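GH127 beta-L-arabinofuranoside (Geobacillus stearothermophilus, PDB 4QK0) probably hydrolyses beta-L-arabinofuranosidic linkages as a glycoside hydrolase of family 127. Local coordinates at residues A[427-431]-A[444-450]; A[435-441]-A[482-488]; A[493-499]-A[524-530]. One frame throughout, in Å; residues are numbered along the deposited sequence.

Contact 1: A[427-431]-A[444-450]; sequences YIYLQ and SDIQTEI
Ile-446 sets its CG2 methyl squarely over the ring of Tyr-429, 3.7 Å from CG2 to the ring centroid and only 8° off the ring normal, a textbook CH-pi contact. The CD1 methyl of the same isoleucine reaches back to Tyr-429 CB, and the tyrosine and isoleucine side chains pass antiparallel, flank against flank. On the opposite face of the ring Ile-428 CG2 sits nearer the rim, which leaves the phenol clamped between two aliphatic branches. At the far edge of the ring Tyr-429 OH donates to Ser-444 OG at 2.7 Å.

A second polar pair closes the other end. Thr-448 OG1 donates to Gln-431 OE1 over 2.7 Å, in the carbonyl plane and on a lone pair. The glutamine chain bends at chi2 (66°), which carries its amide across to the threonine and brings OE1 within 3.4 Å of Ile-450 CG1.

Further out, Gln-459 NE2 of strand 453-461 is bonded to Tyr-429 OH and the carbonyl oxygen of Val-442 to Ser-444 OG, so each hydroxyl has a second partner. The axes of the short strands come no nearer than 8.9 Å and cross at 26°, and side chains alone join the backbones: this is face-to-face packing of two beta sheets, as in a beta-sandwich, here between the mixed sheet holding strand 429-431 and the antiparallel sheet holding strand 444-450.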
# COMPACT_ATOMS: atom_id res chain seq x y z
N TYR A 427 13.22 5.70 34.12
CA TYR A 427 12.17 4.72 33.89
C TYR A 427 12.39 3.40 34.62
O TYR A 427 11.54 2.52 34.58
CB TYR A 427 11.99 4.44 32.36
CG TYR A 427 11.57 5.66 31.59
CD1 TYR A 427 12.50 6.67 31.29
CD2 TYR A 427 10.26 5.87 31.22
CE1 TYR A 427 12.12 7.84 30.62
CE2 TYR A 427 9.87 7.02 30.56
CZ TYR A 427 10.82 7.99 30.25
OH TYR A 427 10.45 9.13 29.59
N ILE A 428 13.55 3.21 35.21
CA ILE A 428 13.87 1.90 35.79
C ILE A 428 13.04 1.64 37.06
O ILE A 428 12.56 0.53 37.26
CB ILE A 428 15.36 1.81 36.11
CG1 ILE A 428 16.19 1.98 34.83
CG2 ILE A 428 15.72 0.48 36.74
CD1 ILE A 428 17.66 2.16 35.06
N TYR A 429 12.97 2.66 37.92
CA TYR A 429 12.40 2.51 39.30
C TYR A 429 11.29 3.50 39.51
O TYR A 429 11.25 4.54 38.87
CB TYR A 429 13.47 2.76 40.39
CG TYR A 429 14.72 1.88 40.30
CD1 TYR A 429 14.74 0.57 40.77
CD2 TYR A 429 15.89 2.38 39.76
CE1 TYR A 429 15.87 -0.22 40.67
CE2 TYR A 429 17.03 1.60 39.67
CZ TYR A 429 17.01 0.31 40.12
OH TYR A 429 18.18 -0.46 40.01
N LEU A 430 10.35 3.16 40.38
CA LEU A 430 9.38 4.15 40.87
C LEU A 430 9.26 4.02 42.41
O LEU A 430 8.89 2.96 42.93
CB LEU A 430 8.02 3.94 40.23
CG LEU A 430 6.94 4.88 40.75
CD1 LEU A 430 7.15 6.33 40.30
CD2 LEU A 430 5.56 4.39 40.31
N GLN A 431 9.56 5.12 43.10
CA GLN A 431 9.40 5.22 44.55
C GLN A 431 8.02 5.72 44.84
O GLN A 431 7.63 6.79 44.42
CB GLN A 431 10.42 6.17 45.18
CG GLN A 431 10.29 6.29 46.70
CD GLN A 431 10.64 5.00 47.35
OE1 GLN A 431 11.81 4.61 47.36
NE2 GLN A 431 9.63 4.27 47.85
N SER A 444 22.31 -1.13 37.41
CA SER A 444 22.13 0.22 37.95
C SER A 444 22.07 0.24 39.47
O SER A 444 21.98 -0.80 40.12
CB SER A 444 20.81 0.78 37.47
OG SER A 444 19.74 -0.06 37.88
N ASP A 445 22.14 1.44 40.02
CA ASP A 445 21.80 1.62 41.41
C ASP A 445 21.01 2.88 41.69
O ASP A 445 20.98 3.83 40.89
CB ASP A 445 23.00 1.46 42.34
CG ASP A 445 24.12 2.36 41.97
OD1 ASP A 445 23.90 3.58 41.98
OD2 ASP A 445 25.21 1.84 41.70
N ILE A 446 20.28 2.80 42.78
CA ILE A 446 19.40 3.87 43.19
C ILE A 446 19.55 4.11 44.67
O ILE A 446 19.68 3.18 45.46
CB ILE A 446 17.94 3.61 42.83
CG1 ILE A 446 17.08 4.76 43.35
CG2 ILE A 446 17.47 2.27 43.37
CD1 ILE A 446 15.66 4.72 42.86
N GLN A 447 19.58 5.38 45.00
CA GLN A 447 19.67 5.87 46.36
C GLN A 447 18.35 6.57 46.60
O GLN A 447 18.05 7.56 45.97
CB GLN A 447 20.84 6.87 46.45
CG GLN A 447 20.90 7.63 47.77
CD GLN A 447 21.15 6.69 48.93
OE1 GLN A 447 20.30 6.55 49.81
NE2 GLN A 447 22.30 6.00 48.90
N THR A 448 17.54 6.07 47.51
CA THR A 448 16.18 6.59 47.63
C THR A 448 15.80 6.64 49.11
O THR A 448 16.59 6.28 49.96
CB THR A 448 15.22 5.72 46.78
OG1 THR A 448 13.87 6.22 46.81
CG2 THR A 448 15.23 4.29 47.24
N GLU A 449 14.58 7.06 49.39
CA GLU A 449 14.08 7.14 50.75
C GLU A 449 12.77 6.38 50.86
O GLU A 449 11.84 6.59 50.07
CB GLU A 449 13.85 8.60 51.14
CG GLU A 449 15.15 9.40 51.17
CD GLU A 449 15.52 9.86 52.57
OE1 GLU A 449 14.60 10.25 53.35
OE2 GLU A 449 16.73 9.84 52.88
N ILE A 450 12.75 5.43 51.78
CA ILE A 450 11.56 4.61 51.99
C ILE A 450 11.25 4.76 53.49
O ILE A 450 12.15 4.59 54.35
CB ILE A 450 11.75 3.12 51.54
CG1 ILE A 450 12.56 3.03 50.24
CG2 ILE A 450 10.40 2.44 51.31
CD1 ILE A 450 12.93 1.62 49.80

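Contact 2: A[435-441]-A[482-488]; sequences ALFVHLY and TLGLRIP
Two parallel neighbours in a mixed beta sheet, strands 436-438 and 479-486, meet here and run on into a polar closure at their C-terminal ends. The backbone bonds alternate in the usual parallel fashion: Leu-436 N to Thr-482 O, Gly-484 N to Leu-436 O, Val-438 N to Gly-484 O and Arg-486 N to Val-438 O. Of these, Gly-484 N to Leu-436 O is the shortest at 2.7 Å.

Gly-484 lies opposite Phe-437, whose CD1 rests 3.9 Å from Gly-484 CA; a CB at this position would collide with the ring, so the absence of a side chain lets the phenyl settle against the strand. On the other face Val-438 CG2 and Leu-485 CD2 run alongside each other, 3.6 Å apart, while Leu-436 CB meets Leu-483 CD1. This second face is the one turned to Ile-457 and Gln-459 of strand 453-461, and it contributes to the hydrophobic interior between the packed sheets of the GH127 middle domain.

Beyond the last bridge the side chain of Arg-486 takes over. It leaves with CG anti to the backbone N (chi1 174°) and bends at chi3, which turns the guanidinium side-on to His-439 O; NE at 2.7 Å and NH2 at 2.9 Å both donate to that one oxygen, which lies in the guanidinium plane. Asp-358 and Glu-361 form salt bridges with NH1 and NH2, so the buried charge is probably well compensated and the sheet is tied to the catalytic domain. Tyr-441 OH donates to Arg-486 O at 2.7 Å, coming in 17° out of the carbonyl plane, and Tyr-441 CE2 packs 4.3 Å from Pro-488 CG.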
# COMPACT_ATOMS: atom_id res chain seq x y z
N ALA A 435 5.73 1.46 48.34
CA ALA A 435 6.71 0.50 47.82
C ALA A 435 7.80 1.12 46.96
O ALA A 435 7.64 2.22 46.41
CB ALA A 435 5.97 -0.54 47.00
N LEU A 436 8.94 0.44 46.84
CA LEU A 436 9.90 0.73 45.77
C LEU A 436 9.68 -0.32 44.63
O LEU A 436 9.77 -1.53 44.87
CB LEU A 436 11.32 0.71 46.29
CG LEU A 436 12.47 1.30 45.46
CD1 LEU A 436 13.22 0.23 44.74
CD2 LEU A 436 12.06 2.37 44.47
N PHE A 437 9.30 0.17 43.45
CA PHE A 437 8.99 -0.68 42.26
C PHE A 437 10.18 -0.72 41.32
O PHE A 437 10.79 0.31 41.07
CB PHE A 437 7.78 -0.17 41.49
CG PHE A 437 6.49 -0.32 42.25
CD1 PHE A 437 5.83 -1.51 42.25
CD2 PHE A 437 6.01 0.72 43.01
CE1 PHE A 437 4.68 -1.66 42.98
CE2 PHE A 437 4.83 0.60 43.73
CZ PHE A 437 4.17 -0.60 43.73
N VAL A 438 10.55 -1.94 40.88
CA VAL A 438 11.53 -2.15 39.82
C VAL A 438 10.76 -2.49 38.53
O VAL A 438 10.12 -3.54 38.44
CB VAL A 438 12.50 -3.27 40.18
CG1 VAL A 438 13.63 -3.35 39.17
CG2 VAL A 438 13.11 -2.99 41.55
N HIS A 439 10.79 -1.56 37.56
CA HIS A 439 10.11 -1.78 36.28
C HIS A 439 11.01 -2.46 35.25
O HIS A 439 10.59 -3.41 34.59
CB HIS A 439 9.71 -0.47 35.65
CG HIS A 439 8.75 0.32 36.44
ND1 HIS A 439 7.73 -0.26 37.15
CD2 HIS A 439 8.67 1.65 36.64
CE1 HIS A 439 7.05 0.69 37.76
NE2 HIS A 439 7.59 1.86 37.46
N LEU A 440 12.25 -1.99 35.14
CA LEU A 440 13.21 -2.49 34.13
C LEU A 440 14.43 -3.13 34.78
O LEU A 440 14.84 -2.76 35.92
CB LEU A 440 13.68 -1.33 33.27
CG LEU A 440 12.58 -0.48 32.57
CD1 LEU A 440 13.15 0.66 31.79
CD2 LEU A 440 11.75 -1.32 31.66
N TYR A 441 14.93 -4.16 34.11
CA TYR A 441 16.05 -4.91 34.60
C TYR A 441 17.31 -4.44 33.83
O TYR A 441 17.55 -4.79 32.70
CB TYR A 441 15.77 -6.40 34.51
CG TYR A 441 14.67 -6.75 35.47
CD1 TYR A 441 14.87 -6.66 36.83
CD2 TYR A 441 13.41 -7.09 35.03
CE1 TYR A 441 13.84 -6.93 37.73
CE2 TYR A 441 12.37 -7.35 35.92
CZ TYR A 441 12.62 -7.29 37.28
OH TYR A 441 11.61 -7.51 38.17
N THR A 482 8.26 -2.61 51.28
CA THR A 482 7.87 -3.44 50.15
C THR A 482 8.69 -3.12 48.91
O THR A 482 8.92 -1.96 48.57
CB THR A 482 6.41 -3.29 49.86
OG1 THR A 482 5.70 -3.61 51.04
CG2 THR A 482 6.01 -4.21 48.74
N LEU A 483 9.24 -4.17 48.33
CA LEU A 483 9.91 -4.11 47.04
C LEU A 483 8.98 -4.72 46.02
O LEU A 483 8.54 -5.88 46.21
CB LEU A 483 11.16 -4.96 47.07
CG LEU A 483 12.34 -4.36 46.40
CD1 LEU A 483 12.77 -3.16 47.27
CD2 LEU A 483 13.44 -5.40 46.28
N GLY A 484 8.61 -3.94 45.01
CA GLY A 484 7.70 -4.45 43.94
C GLY A 484 8.49 -4.80 42.69
O GLY A 484 9.11 -3.94 42.12
N LEU A 485 8.53 -6.06 42.33
CA LEU A 485 9.33 -6.52 41.19
C LEU A 485 8.47 -6.99 40.00
O LEU A 485 7.70 -7.90 40.16
CB LEU A 485 10.23 -7.66 41.63
CG LEU A 485 11.04 -7.35 42.90
CD1 LEU A 485 11.84 -8.56 43.31
CD2 LEU A 485 11.98 -6.20 42.70
N ARG A 486 8.60 -6.35 38.83
CA ARG A 486 7.82 -6.77 37.67
C ARG A 486 8.22 -8.16 37.24
O ARG A 486 9.39 -8.50 37.11
CB ARG A 486 8.01 -5.85 36.48
CG ARG A 486 7.30 -6.39 35.22
CD ARG A 486 7.30 -5.41 34.09
NE ARG A 486 8.67 -5.14 33.67
CZ ARG A 486 9.29 -5.68 32.61
NH1 ARG A 486 8.68 -6.54 31.78
NH2 ARG A 486 10.52 -5.33 32.40
N ILE A 487 7.21 -8.99 37.05
CA ILE A 487 7.43 -10.31 36.49
C ILE A 487 7.07 -10.17 34.98
O ILE A 487 5.88 -9.99 34.65
CB ILE A 487 6.58 -11.38 37.19
CG1 ILE A 487 6.82 -11.34 38.71
CG2 ILE A 487 6.93 -12.77 36.66
CD1 ILE A 487 8.27 -11.45 39.14
N PRO A 488 8.08 -10.17 34.09
CA PRO A 488 7.79 -9.82 32.68
C PRO A 488 6.81 -10.76 32.04
O PRO A 488 6.87 -11.97 32.25
CB PRO A 488 9.14 -9.97 31.99
CG PRO A 488 10.13 -9.73 33.12
CD PRO A 488 9.51 -10.43 34.28

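Contact 3: A[493-499]-A[524-530]; sequences GAEVTIN and DEVKLYF
Glu-495 and Tyr-529 pair through both backbone N-H and C=O groups, as do Thr-497 and Lys-527, and Asn-499 N adds a bond to Glu-525 O. CA-H...O contacts fill the alternate positions, among them Val-496 CA to Lys-527 O at 3.2 Å.

Polar side chains meet at the Asn-499/Asp-524 end. The amide of Asn-499 works in two directions: OD1 accepts from Glu-525 N at 2.9 Å, and ND2 donates to Asp-524 OD1, also 2.9 Å, meeting it from above the carboxylate plane (61° out). Asp-524 OD2 has its own partners, a salt bridge to Arg-518 and the backbone N of Gln-521. An alanine here is likely to leave Asn-499 ND2 and Arg-518 without their acceptor and the asparagine amide freer to turn.

These antiparallel strands lie in the larger sheet of the middle domain, where strand 524-529 also borders strand 468-475. Apolar contacts occupy one face: Val-496 CG2 presses on Leu-528 CD2 at 3.4 Å, a tight fit, and Val-526 touches both Val-496 and Ile-498. At the Ala-494/Phe-530 end the alanine CB meets the ring edge at Phe-530 CD1, 3.6 Å away.

On the other face Glu-495 runs alongside Tyr-529, its carboxylate at the ring edge with the planes 79° apart. Thr-497 OG1 lies between backbone N and carbonyl carbon (chi1 68°), beside Lys-527 CB, where a water joins it to Glu-525 O.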
# COMPACT_ATOMS: atom_id res chain seq x y z
N GLY A 493 7.62 -18.98 34.35
CA GLY A 493 8.43 -19.63 35.38
C GLY A 493 9.50 -18.82 36.05
O GLY A 493 10.64 -19.29 36.29
N ALA A 494 9.17 -17.59 36.40
CA ALA A 494 10.16 -16.79 37.11
C ALA A 494 10.47 -17.42 38.47
O ALA A 494 9.57 -17.95 39.12
CB ALA A 494 9.64 -15.40 37.28
N GLU A 495 11.73 -17.37 38.89
CA GLU A 495 12.10 -17.86 40.22
C GLU A 495 12.80 -16.75 41.04
O GLU A 495 13.52 -15.91 40.48
CB GLU A 495 13.05 -19.05 40.10
CG GLU A 495 12.51 -20.29 39.37
CD GLU A 495 13.58 -21.37 39.06
OE1 GLU A 495 14.60 -21.49 39.77
OE2 GLU A 495 13.46 -22.10 38.05
N VAL A 496 12.54 -16.73 42.35
CA VAL A 496 13.13 -15.73 43.27
C VAL A 496 13.71 -16.32 44.52
O VAL A 496 13.08 -17.20 45.14
CB VAL A 496 12.12 -14.67 43.73
CG1 VAL A 496 12.78 -13.67 44.66
CG2 VAL A 496 11.57 -13.92 42.53
N THR A 497 14.91 -15.87 44.90
CA THR A 497 15.49 -16.25 46.18
C THR A 497 15.91 -15.01 46.93
O THR A 497 16.30 -14.00 46.33
CB THR A 497 16.73 -17.16 46.07
OG1 THR A 497 17.80 -16.43 45.50
CG2 THR A 497 16.46 -18.40 45.27
N ILE A 498 15.87 -15.11 48.24
CA ILE A 498 16.30 -14.04 49.15
C ILE A 498 17.32 -14.63 50.09
O ILE A 498 17.03 -15.62 50.77
CB ILE A 498 15.10 -13.44 49.94
CG1 ILE A 498 14.18 -12.72 48.97
CG2 ILE A 498 15.58 -12.45 51.01
CD1 ILE A 498 12.85 -12.30 49.56
N ASN A 499 18.51 -14.06 50.07
CA ASN A 499 19.66 -14.60 50.78
C ASN A 499 19.78 -16.09 50.59
O ASN A 499 19.95 -16.83 51.55
CB ASN A 499 19.57 -14.23 52.28
CG ASN A 499 19.62 -12.74 52.50
OD1 ASN A 499 20.22 -12.03 51.70
ND2 ASN A 499 18.95 -12.26 53.51
N ASP A 524 21.26 -7.54 52.20
CA ASP A 524 20.27 -8.50 51.75
C ASP A 524 20.36 -8.62 50.22
O ASP A 524 20.54 -7.63 49.49
CB ASP A 524 18.86 -8.10 52.18
CG ASP A 524 18.51 -8.59 53.59
OD1 ASP A 524 19.25 -9.41 54.16
OD2 ASP A 524 17.46 -8.17 54.13
N GLU A 525 20.25 -9.85 49.75
CA GLU A 525 20.37 -10.16 48.33
C GLU A 525 19.15 -10.91 47.79
O GLU A 525 18.73 -11.94 48.32
CB GLU A 525 21.61 -10.97 48.09
CG GLU A 525 21.98 -10.98 46.63
CD GLU A 525 23.22 -11.81 46.36
OE1 GLU A 525 24.31 -11.33 46.68
OE2 GLU A 525 23.10 -12.93 45.82
N VAL A 526 18.55 -10.33 46.76
CA VAL A 526 17.44 -10.95 46.04
C VAL A 526 17.98 -11.38 44.69
O VAL A 526 18.54 -10.56 43.97
CB VAL A 526 16.29 -9.96 45.82
CG1 VAL A 526 15.12 -10.63 45.09
CG2 VAL A 526 15.81 -9.37 47.14
N LYS A 527 17.82 -12.67 44.38
CA LYS A 527 18.14 -13.20 43.05
C LYS A 527 16.88 -13.55 42.28
O LYS A 527 15.99 -14.29 42.77
CB LYS A 527 19.11 -14.40 43.01
CG LYS A 527 20.53 -13.88 42.87
CD LYS A 527 21.59 -14.94 43.08
CE LYS A 527 21.74 -15.82 41.85
NZ LYS A 527 22.62 -15.20 40.84
N LEU A 528 16.80 -12.97 41.08
CA LEU A 528 15.70 -13.23 40.16
C LEU A 528 16.21 -14.01 39.00
O LEU A 528 17.28 -13.71 38.47
CB LEU A 528 15.13 -11.94 39.64
CG LEU A 528 14.68 -10.88 40.63
CD1 LEU A 528 14.21 -9.64 39.91
CD2 LEU A 528 13.54 -11.44 41.42
N TYR A 529 15.45 -15.03 38.59
CA TYR A 529 15.80 -15.83 37.43
C TYR A 529 14.58 -15.91 36.50
O TYR A 529 13.52 -16.42 36.90
CB TYR A 529 16.25 -17.23 37.82
CG TYR A 529 16.36 -18.15 36.61
CD1 TYR A 529 17.19 -17.81 35.53
CD2 TYR A 529 15.62 -19.35 36.53
CE1 TYR A 529 17.28 -18.64 34.43
CE2 TYR A 529 15.71 -20.18 35.43
CZ TYR A 529 16.54 -19.82 34.38
OH TYR A 529 16.62 -20.62 33.27
N PHE A 530 14.73 -15.30 35.32
CA PHE A 530 13.71 -15.29 34.30
C PHE A 530 14.23 -16.15 33.15
O PHE A 530 15.08 -15.70 32.39
CB PHE A 530 13.47 -13.87 33.79
CG PHE A 530 13.04 -12.89 34.86
CD1 PHE A 530 11.89 -13.13 35.64
CD2 PHE A 530 13.72 -11.71 35.05
CE1 PHE A 530 11.48 -12.23 36.61
CE2 PHE A 530 13.31 -10.80 36.03
CZ PHE A 530 12.18 -11.07 36.81
O HOH W 1 19.20 -14.76 47.07

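How the contacts relate
The three contacts illustrate how one beta domain is built by pairing within sheets and packing between them. Contacts 1 and 2, with centres about 10 Å apart, share the mixed sheet: strands 429-431 and 436-438 are antiparallel neighbours, and Leu-430 O lies 2.9 Å from Phe-437 N. Contact 1 looks across to strand 444-450 of the larger antiparallel sheet, which also carries contact 3, about 18 Å away between centres. Contacts 2 and 3 touch directly, Tyr-441 CE1 lying 3.5 Å from Leu-528 CD1, while Pro-488 packs on Phe-530. Strands 479-486 and 495-498 follow each other along the chain, carrying it from one sheet to the other.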